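Local coordinates for protein dihydropteroate synthase (Clostridioides difficile, PDB 6PZ2) that probably catalyses the folate-pathway condensation of p-aminobenzoate with a dihydropterin pyrophosphate to give 7,8-dihydropteroate, and here holds pteroic acid, at residues A[13-18]-A[51-56]; A[173-178]-A[203-208]; A[210-215]-A[248-253]. One frame throughout, in Å; residues are numbered along the deposited sequence.

Interaction 1: residues A[13-18]-A[51-56]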
# COMPACT_ATOMS: atom_id res chain seq x y z
N TYR A 13 13.23 -1.09 6.88
CA TYR A 13 14.18 0.02 6.90
C TYR A 13 13.98 0.79 5.59
O TYR A 13 13.59 0.21 4.56
CB TYR A 13 15.62 -0.48 7.13
CG TYR A 13 15.81 -1.13 8.48
CD1 TYR A 13 16.06 -0.38 9.61
CD2 TYR A 13 15.60 -2.48 8.64
CE1 TYR A 13 16.14 -0.96 10.86
CE2 TYR A 13 15.69 -3.08 9.88
CZ TYR A 13 15.94 -2.31 11.00
OH TYR A 13 16.02 -2.91 12.23
N ILE A 14 14.19 2.09 5.70
CA ILE A 14 13.92 2.97 4.62
C ILE A 14 15.23 3.60 4.13
O ILE A 14 15.94 4.23 4.89
CB ILE A 14 12.92 4.08 5.03
CG1 ILE A 14 11.65 3.50 5.66
CG2 ILE A 14 12.61 4.97 3.83
CD1 ILE A 14 10.88 2.58 4.74
N MET A 15 15.46 3.49 2.83
CA MET A 15 16.60 4.11 2.21
C MET A 15 16.11 5.31 1.40
O MET A 15 15.38 5.12 0.46
CB MET A 15 17.34 3.10 1.31
CG MET A 15 18.37 3.68 0.33
SD MET A 15 19.12 2.38 -0.72
CE MET A 15 20.23 1.72 0.51
N GLY A 16 16.52 6.53 1.73
CA GLY A 16 16.15 7.71 0.95
C GLY A 16 17.10 7.97 -0.21
O GLY A 16 18.29 7.79 -0.12
N ILE A 17 16.59 8.47 -1.31
CA ILE A 17 17.40 8.66 -2.49
C ILE A 17 17.95 10.09 -2.52
O ILE A 17 17.19 11.03 -2.41
CB ILE A 17 16.55 8.34 -3.72
CG1 ILE A 17 16.13 6.88 -3.71
CG2 ILE A 17 17.29 8.74 -4.99
CD1 ILE A 17 15.05 6.53 -4.71
N LEU A 18 19.27 10.25 -2.71
CA LEU A 18 19.89 11.56 -2.89
C LEU A 18 20.74 11.52 -4.16
O LEU A 18 21.89 11.07 -4.09
CB LEU A 18 20.75 11.89 -1.65
CG LEU A 18 21.40 13.28 -1.66
CD1 LEU A 18 20.34 14.36 -1.73
CD2 LEU A 18 22.26 13.50 -0.43
N ILE A 51 18.91 5.22 6.07
CA ILE A 51 20.16 5.27 5.33
C ILE A 51 19.88 6.14 4.11
O ILE A 51 18.74 6.16 3.65
CB ILE A 51 20.66 3.86 4.93
CG1 ILE A 51 21.98 3.93 4.15
CG2 ILE A 51 19.62 3.10 4.11
CD1 ILE A 51 22.77 2.65 4.18
N ILE A 52 20.90 6.84 3.62
CA ILE A 52 20.79 7.71 2.43
C ILE A 52 21.64 7.11 1.31
O ILE A 52 22.84 6.89 1.52
CB ILE A 52 21.31 9.13 2.73
CG1 ILE A 52 20.72 9.75 4.00
CG2 ILE A 52 21.15 10.01 1.50
CD1 ILE A 52 19.33 10.30 3.85
N ASP A 53 21.07 6.97 0.12
CA ASP A 53 21.71 6.40 -1.03
C ASP A 53 22.09 7.56 -1.94
O ASP A 53 21.24 8.12 -2.64
CB ASP A 53 20.82 5.43 -1.80
CG ASP A 53 21.50 4.59 -2.88
OD1 ASP A 53 22.58 4.02 -2.59
OD2 ASP A 53 20.93 4.48 -3.99
N LEU A 54 23.39 7.81 -1.98
CA LEU A 54 23.92 8.97 -2.65
C LEU A 54 24.48 8.54 -4.01
O LEU A 54 25.29 7.65 -4.07
CB LEU A 54 25.02 9.52 -1.75
CG LEU A 54 25.89 10.60 -2.36
CD1 LEU A 54 25.06 11.82 -2.69
CD2 LEU A 54 27.00 10.94 -1.37
N GLY A 55 24.12 9.21 -5.09
CA GLY A 55 24.63 8.81 -6.39
C GLY A 55 25.08 10.02 -7.20
O GLY A 55 24.41 11.04 -7.21
N GLY A 56 26.20 9.89 -7.89
CA GLY A 56 26.70 10.98 -8.69
C GLY A 56 26.57 10.70 -10.17
O GLY A 56 26.94 11.51 -11.00

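Interaction 2: residues A[173-178]-A[203-208]. With PT1 (pteroic acid), chain K; SO4 (sulfate ion), chain I.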
# COMPACT_ATOMS: atom_id res chain seq x y z
N LYS A 173 27.26 -9.37 5.17
CA LYS A 173 27.37 -8.01 4.68
C LYS A 173 26.53 -7.84 3.42
O LYS A 173 26.50 -6.74 2.87
CB LYS A 173 28.81 -7.67 4.27
CG LYS A 173 29.81 -7.65 5.40
CD LYS A 173 29.46 -6.63 6.45
CE LYS A 173 30.59 -6.53 7.45
NZ LYS A 173 30.58 -5.20 8.08
N ILE A 174 25.98 -8.93 2.93
CA ILE A 174 25.32 -8.90 1.63
C ILE A 174 23.80 -8.72 1.77
O ILE A 174 23.15 -9.30 2.65
CB ILE A 174 25.66 -10.16 0.82
CG1 ILE A 174 27.15 -10.19 0.50
CG2 ILE A 174 24.81 -10.24 -0.45
CD1 ILE A 174 27.61 -11.53 -0.02
N VAL A 175 23.30 -7.88 0.88
CA VAL A 175 21.91 -7.59 0.65
C VAL A 175 21.65 -7.84 -0.83
O VAL A 175 22.46 -7.39 -1.63
CB VAL A 175 21.60 -6.13 1.04
CG1 VAL A 175 20.17 -5.75 0.69
CG2 VAL A 175 21.83 -5.87 2.52
N LEU A 176 20.54 -8.48 -1.21
CA LEU A 176 20.20 -8.70 -2.62
C LEU A 176 18.98 -7.87 -3.04
O LEU A 176 18.06 -7.62 -2.26
CB LEU A 176 19.89 -10.19 -2.84
CG LEU A 176 20.88 -11.20 -2.25
CD1 LEU A 176 20.38 -12.62 -2.51
CD2 LEU A 176 22.27 -11.02 -2.85
N ASP A 177 18.94 -7.54 -4.32
CA ASP A 177 17.94 -6.70 -4.88
C ASP A 177 17.66 -7.19 -6.30
O ASP A 177 18.60 -7.34 -7.07
CB ASP A 177 18.40 -5.24 -4.90
CG ASP A 177 17.44 -4.25 -5.53
OD1 ASP A 177 16.57 -4.68 -6.32
OD2 ASP A 177 17.59 -3.03 -5.25
N PRO A 178 16.38 -7.40 -6.64
CA PRO A 178 16.04 -8.03 -7.91
C PRO A 178 16.11 -7.09 -9.11
O PRO A 178 15.97 -7.53 -10.26
CB PRO A 178 14.59 -8.48 -7.73
CG PRO A 178 14.06 -7.41 -6.83
CD PRO A 178 15.17 -7.26 -5.82
N GLY A 203 18.28 -16.75 1.66
CA GLY A 203 18.72 -16.54 3.05
C GLY A 203 19.27 -15.15 3.31
O GLY A 203 19.72 -14.90 4.42
N TYR A 204 19.20 -14.21 2.36
CA TYR A 204 19.84 -12.88 2.48
C TYR A 204 18.77 -11.79 2.62
O TYR A 204 17.68 -11.93 2.07
CB TYR A 204 20.71 -12.57 1.24
CG TYR A 204 21.95 -13.42 1.18
CD1 TYR A 204 23.11 -13.04 1.85
CD2 TYR A 204 21.96 -14.62 0.49
CE1 TYR A 204 24.25 -13.84 1.85
CE2 TYR A 204 23.09 -15.42 0.47
CZ TYR A 204 24.23 -15.04 1.16
OH TYR A 204 25.32 -15.87 1.14
N PRO A 205 19.09 -10.67 3.30
CA PRO A 205 18.23 -9.50 3.34
C PRO A 205 17.94 -9.01 1.92
O PRO A 205 18.75 -9.24 1.02
CB PRO A 205 18.99 -8.44 4.13
CG PRO A 205 20.04 -9.21 4.90
CD PRO A 205 20.33 -10.41 4.03
N ILE A 206 16.75 -8.44 1.70
CA ILE A 206 16.34 -8.02 0.34
C ILE A 206 16.05 -6.52 0.36
O ILE A 206 15.46 -5.99 1.31
CB ILE A 206 15.11 -8.82 -0.12
CG1 ILE A 206 15.47 -10.31 -0.22
CG2 ILE A 206 14.52 -8.29 -1.42
CD1 ILE A 206 14.27 -11.22 -0.20
N LEU A 207 16.48 -5.86 -0.72
CA LEU A 207 16.23 -4.47 -0.94
C LEU A 207 15.43 -4.33 -2.24
O LEU A 207 15.73 -5.01 -3.23
CB LEU A 207 17.55 -3.71 -1.02
CG LEU A 207 17.46 -2.18 -1.09
CD1 LEU A 207 18.71 -1.54 -0.50
CD2 LEU A 207 17.28 -1.71 -2.51
N LEU A 208 14.44 -3.44 -2.19
CA LEU A 208 13.56 -3.25 -3.36
C LEU A 208 13.52 -1.77 -3.73
O LEU A 208 13.38 -0.88 -2.87
CB LEU A 208 12.16 -3.78 -3.03
CG LEU A 208 11.13 -3.57 -4.13
CD1 LEU A 208 11.51 -4.40 -5.35
CD2 LEU A 208 9.72 -3.92 -3.67
C2 PT1 K . 17.14 -0.07 -7.45
C3 PT1 K . 17.68 1.15 -8.04
C5 PT1 K . 18.99 1.54 -7.51
N6 PT1 K . 17.06 1.91 -8.98
C7 PT1 K . 19.03 -0.34 -6.11
N9 PT1 K . 19.59 0.77 -6.60
C10 PT1 K . 17.67 3.01 -9.46
N11 PT1 K . 19.66 -1.07 -5.17
C12 PT1 K . 18.94 3.37 -8.99
C21 PT1 K . 12.29 3.07 -15.09
O22 PT1 K . 11.95 2.02 -15.67
O1 PT1 K . 15.95 -0.55 -7.83
N4 PT1 K . 17.84 -0.78 -6.54
N8 PT1 K . 19.55 2.66 -8.01
C13 PT1 K . 16.98 3.82 -10.54
N14 PT1 K . 16.80 2.96 -11.70
C15 PT1 K . 15.73 3.06 -12.52
C16 PT1 K . 14.87 4.16 -12.52
C17 PT1 K . 15.46 1.99 -13.36
C18 PT1 K . 13.77 4.17 -13.38
C19 PT1 K . 14.36 1.99 -14.22
C20 PT1 K . 13.51 3.09 -14.22
O23 PT1 K . 11.58 4.07 -15.18
S SO4 I . 33.23 -5.62 10.66
O1 SO4 I . 34.60 -5.09 10.84
O2 SO4 I . 32.87 -5.49 9.23
O3 SO4 I . 32.28 -4.87 11.53
O4 SO4 I . 33.18 -7.07 10.95

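Interaction 3: residues A[210-215]-A[248-253]. With PT1 (pteroic acid), chain K; SO4 (sulfate ion), chain D; SO4 (sulfate ion), chain B.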
# COMPACT_ATOMS: atom_id res chain seq x y z
N THR A 210 11.34 0.62 -6.55
CA THR A 210 10.31 0.77 -7.60
C THR A 210 9.92 2.24 -7.77
O THR A 210 9.30 2.61 -8.76
CB THR A 210 9.02 0.01 -7.27
OG1 THR A 210 8.44 0.59 -6.10
CG2 THR A 210 9.27 -1.46 -7.05
N SER A 211 10.29 3.06 -6.79
CA SER A 211 9.79 4.40 -6.64
C SER A 211 9.86 5.15 -7.97
O SER A 211 10.91 5.32 -8.55
CB SER A 211 10.55 5.13 -5.57
OG SER A 211 10.00 6.41 -5.36
N ARG A 212 8.69 5.55 -8.44
CA ARG A 212 8.46 6.41 -9.60
C ARG A 212 8.81 5.71 -10.92
O ARG A 212 8.75 6.38 -11.94
CB ARG A 212 9.23 7.73 -9.52
CG ARG A 212 8.80 8.57 -8.33
CD ARG A 212 9.49 9.92 -8.31
NE ARG A 212 9.15 10.50 -7.03
CZ ARG A 212 9.64 11.64 -6.60
NH1 ARG A 212 10.48 12.27 -7.39
NH2 ARG A 212 9.29 12.14 -5.41
N LYS A 213 9.10 4.43 -10.93
CA LYS A 213 9.60 3.81 -12.15
C LYS A 213 8.46 3.63 -13.17
O LYS A 213 7.28 3.71 -12.85
CB LYS A 213 10.26 2.47 -11.82
CG LYS A 213 11.54 2.64 -11.02
CD LYS A 213 12.40 1.42 -10.93
CE LYS A 213 13.52 1.64 -9.95
NZ LYS A 213 14.33 0.41 -9.79
N SER A 214 8.88 3.38 -14.40
CA SER A 214 7.99 3.26 -15.54
C SER A 214 7.09 2.03 -15.40
O SER A 214 6.04 1.97 -16.01
CB SER A 214 8.79 3.17 -16.82
OG SER A 214 9.42 1.90 -16.86
N VAL A 215 7.49 1.03 -14.64
CA VAL A 215 6.59 -0.11 -14.40
C VAL A 215 5.31 0.36 -13.67
O VAL A 215 4.22 -0.18 -13.91
CB VAL A 215 7.24 -1.24 -13.60
CG1 VAL A 215 7.70 -0.81 -12.20
CG2 VAL A 215 6.30 -2.43 -13.49
N VAL A 248 13.39 4.65 -1.74
CA VAL A 248 12.25 5.50 -2.08
C VAL A 248 12.65 6.97 -2.17
O VAL A 248 13.57 7.41 -1.48
CB VAL A 248 11.11 5.34 -1.07
CG1 VAL A 248 10.52 3.93 -1.15
CG2 VAL A 248 11.57 5.68 0.35
N HIS A 249 11.95 7.71 -3.04
CA HIS A 249 12.01 9.17 -3.01
C HIS A 249 11.20 9.80 -1.86
O HIS A 249 11.54 10.88 -1.42
CB HIS A 249 11.45 9.74 -4.31
CG HIS A 249 12.23 9.25 -5.48
ND1 HIS A 249 11.85 8.12 -6.17
CD2 HIS A 249 13.34 9.74 -6.07
CE1 HIS A 249 12.71 7.93 -7.15
NE2 HIS A 249 13.65 8.91 -7.11
N ASP A 250 10.09 9.20 -1.45
CA ASP A 250 9.17 9.84 -0.54
C ASP A 250 9.25 9.06 0.77
O ASP A 250 8.61 8.02 0.97
CB ASP A 250 7.74 9.87 -1.09
CG ASP A 250 7.61 10.57 -2.43
OD1 ASP A 250 7.59 9.89 -3.48
OD2 ASP A 250 7.56 11.79 -2.41
N VAL A 251 10.06 9.57 1.65
CA VAL A 251 10.43 8.75 2.78
C VAL A 251 9.26 8.59 3.77
O VAL A 251 8.96 7.47 4.22
CB VAL A 251 11.70 9.32 3.43
CG1 VAL A 251 11.95 8.75 4.83
CG2 VAL A 251 12.90 9.08 2.51
N TYR A 252 8.59 9.68 4.11
CA TYR A 252 7.59 9.69 5.19
C TYR A 252 6.42 8.75 4.85
O TYR A 252 6.03 7.86 5.62
CB TYR A 252 7.06 11.10 5.40
CG TYR A 252 5.98 11.18 6.45
CD1 TYR A 252 6.31 11.05 7.79
CD2 TYR A 252 4.63 11.30 6.11
CE1 TYR A 252 5.33 11.09 8.76
CE2 TYR A 252 3.64 11.33 7.07
CZ TYR A 252 4.00 11.25 8.41
OH TYR A 252 3.08 11.25 9.41
N GLU A 253 5.91 8.93 3.64
CA GLU A 253 4.75 8.20 3.17
C GLU A 253 5.08 6.71 3.12
O GLU A 253 4.35 5.89 3.66
CB GLU A 253 4.30 8.74 1.82
CG GLU A 253 3.82 10.18 1.88
CD GLU A 253 4.91 11.23 1.72
OE1 GLU A 253 6.12 10.90 1.65
OE2 GLU A 253 4.54 12.41 1.68
C2 PT1 K . 17.14 -0.07 -7.45
C3 PT1 K . 17.68 1.15 -8.04
C5 PT1 K . 18.99 1.54 -7.51
N6 PT1 K . 17.06 1.91 -8.98
C7 PT1 K . 19.03 -0.34 -6.11
N9 PT1 K . 19.59 0.77 -6.60
C10 PT1 K . 17.67 3.01 -9.46
N11 PT1 K . 19.66 -1.07 -5.17
C12 PT1 K . 18.94 3.37 -8.99
C21 PT1 K . 12.29 3.07 -15.09
O22 PT1 K . 11.95 2.02 -15.67
O1 PT1 K . 15.95 -0.55 -7.83
N4 PT1 K . 17.84 -0.78 -6.54
N8 PT1 K . 19.55 2.66 -8.01
C13 PT1 K . 16.98 3.82 -10.54
N14 PT1 K . 16.80 2.96 -11.70
C15 PT1 K . 15.73 3.06 -12.52
C16 PT1 K . 14.87 4.16 -12.52
C17 PT1 K . 15.46 1.99 -13.36
C18 PT1 K . 13.77 4.17 -13.38
C19 PT1 K . 14.36 1.99 -14.22
C20 PT1 K . 13.51 3.09 -14.22
O23 PT1 K . 11.58 4.07 -15.18
S SO4 D . 11.41 15.28 -4.97
O1 SO4 D . 10.20 14.86 -5.72
O2 SO4 D . 12.57 15.14 -5.89
O3 SO4 D . 11.70 14.47 -3.75
O4 SO4 D . 11.14 16.68 -4.56
S SO4 B . 16.11 7.17 -9.15
O1 SO4 B . 16.05 7.01 -10.62
O2 SO4 B . 17.45 6.77 -8.67
O3 SO4 B . 15.09 6.31 -8.52
O4 SO4 B . 15.87 8.58 -8.79
O HOH W 1 8.63 7.21 -3.08

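Interaction 1: residues A[13-18]-A[51-56]
Met15 and Ile51 run alongside each other on two parallel neighbours, 13-18 and 51-56, which with helix 33-46 as the crossover form the first beta-alpha-beta unit of a TIM barrel. The ladder is sound from Gly16 onward. Gly16 N donates to Ile51 O, and Asp53 N gives Gly16 O a nearly straight bond of 2.9 Å (176° at the hydrogen). Leu18 N donates to Asp53 O, also at 2.9 Å, and Leu18 O receives Gly55 N. Under helices 33-46 and 68-85, Leu18 CB rests 3.7 Å from Ile52 CG2, while Leu18 CD2 lies 4.0 Å from Leu54 CD1, the two leucines extending in the same direction. The other end is looser though still buried: Ile51 N to Ile14 O is a weak bond of 3.3 Å, bent to 140°, and Ile14 turns its side chain to strand 245-248. Toward the barrel interior, Asp53 carries a carboxylate held by Ser91, Asn112 and Arg247, the side chain ending about 5 Å, nearest atoms, from the pteroic acid. Met15 covers its stem: with CG swung opposite the backbone N (chi1 166°), SD settles 3.7 Å from Asp53 CB, and the bend beyond brings CE to 3.9 Å from Ile51 CG2.

Interaction 2: residues A[173-178]-A[203-208]
Closure of the TIM barrel falls to strand 174-177 and the short strand 207-208, the two ends of the eight-stranded order, and it rests on a single bridge between Leu176 and Ile206. Leu176 N donates to Pro205 O at 3.0 Å, and Leu176 O accepts Leu207 N at 2.8 Å, so one residue supplies both backbone bonds. Outside the barrel, Leu176 CG meets Tyr204 CB at 3.8 Å; the ring of Tyr204 presents its edge to Ile174 O, CD1 lying 3.8 Å away, and helix 149-166 covers the group. On the inner side Val175 CG1 packs obliquely on Leu207 CB at 3.7 Å. Two residues on, Asp177 places CG opposite the backbone N (chi1 177°), which carries the carboxylate past Leu207 O, to which it is not hydrogen-bonded, and into the pteroic acid pocket. There OD2 accepts a bond from N11 of the pterin at 2.9 Å and sits 2.6 Å from ring atom N4, while OD1 is tethered to the backbone N of Gly179. With one oxygen anchored by the chain and the other set against neighbouring nitrogens of the pterin, the carboxylate is limited in its rotation, consistent with a role in recognising that end of the ligand.

Interaction 3: residues A[210-215]-A[248-253]
Ser211 OG is gripped by His249 ND1 at 2.6 Å and by a water molecule at 2.8 Å. The hydroxyl stands opposite the backbone N (chi1 -176°) and meets the imidazole at its edge, near the ring plane. The same water accepts from Asp250 N and donates to Asp250 OD1 at 2.9 Å, tying the serine to the residue that precedes helix 251-265. Arg212 approaches the ring from another direction: its extended chain passes CD over one face, and the guanidinium lies flat on the imidazole, centres 4.2 Å apart and planes 16° from parallel. Asp250 OD1 sits at the edge of the guanidinium, 3.4 Å from Arg212 NH2, a salt bridge whose hydrogen bond is weak, and a sulfate ion takes NH2 at 2.9 Å through its O1. These residues belong to loops at the C-terminal ends of the barrel strands, following 207-208 and 245-248, where the substrate pocket of the TIM-barrel fold lies. A type II turn from Thr210 to Lys213, with Arg212 at positive phi, leads into the residues that hold the pteroic acid, Lys213 and Ser214. Lys213 NZ donates to the pterin O1 at 2.7 Å and also to N6. At the start of helix 214-217 the ligand carboxylate is held by Ser214, N to O23 at 2.9 Å and OG to O22. A second sulfate accepts from His249 NE2, consistent with an anion site beside the pocket.

From the N terminus, interaction 1 closes first, joining strand 13-19 to strand 51-55 across helix 33-46. Interaction 2 follows, linking 173-178 to 203-208 over a loop that includes helix 186-195, and interaction 3 opens just after it, over a loop that includes helix 228-240 and most of strand 245-248. The three loops run in series, neither nested nor crossed. They nonetheless meet in space: Val248 bonds through its backbone to the first strand of interaction 1, and Met15 packs on Leu207 of interaction 2. Interactions 2 and 3 both touch the pteroic acid. Together they join the first two strands, the barrel seam and two loops at the C-terminal ends of the barrel strands.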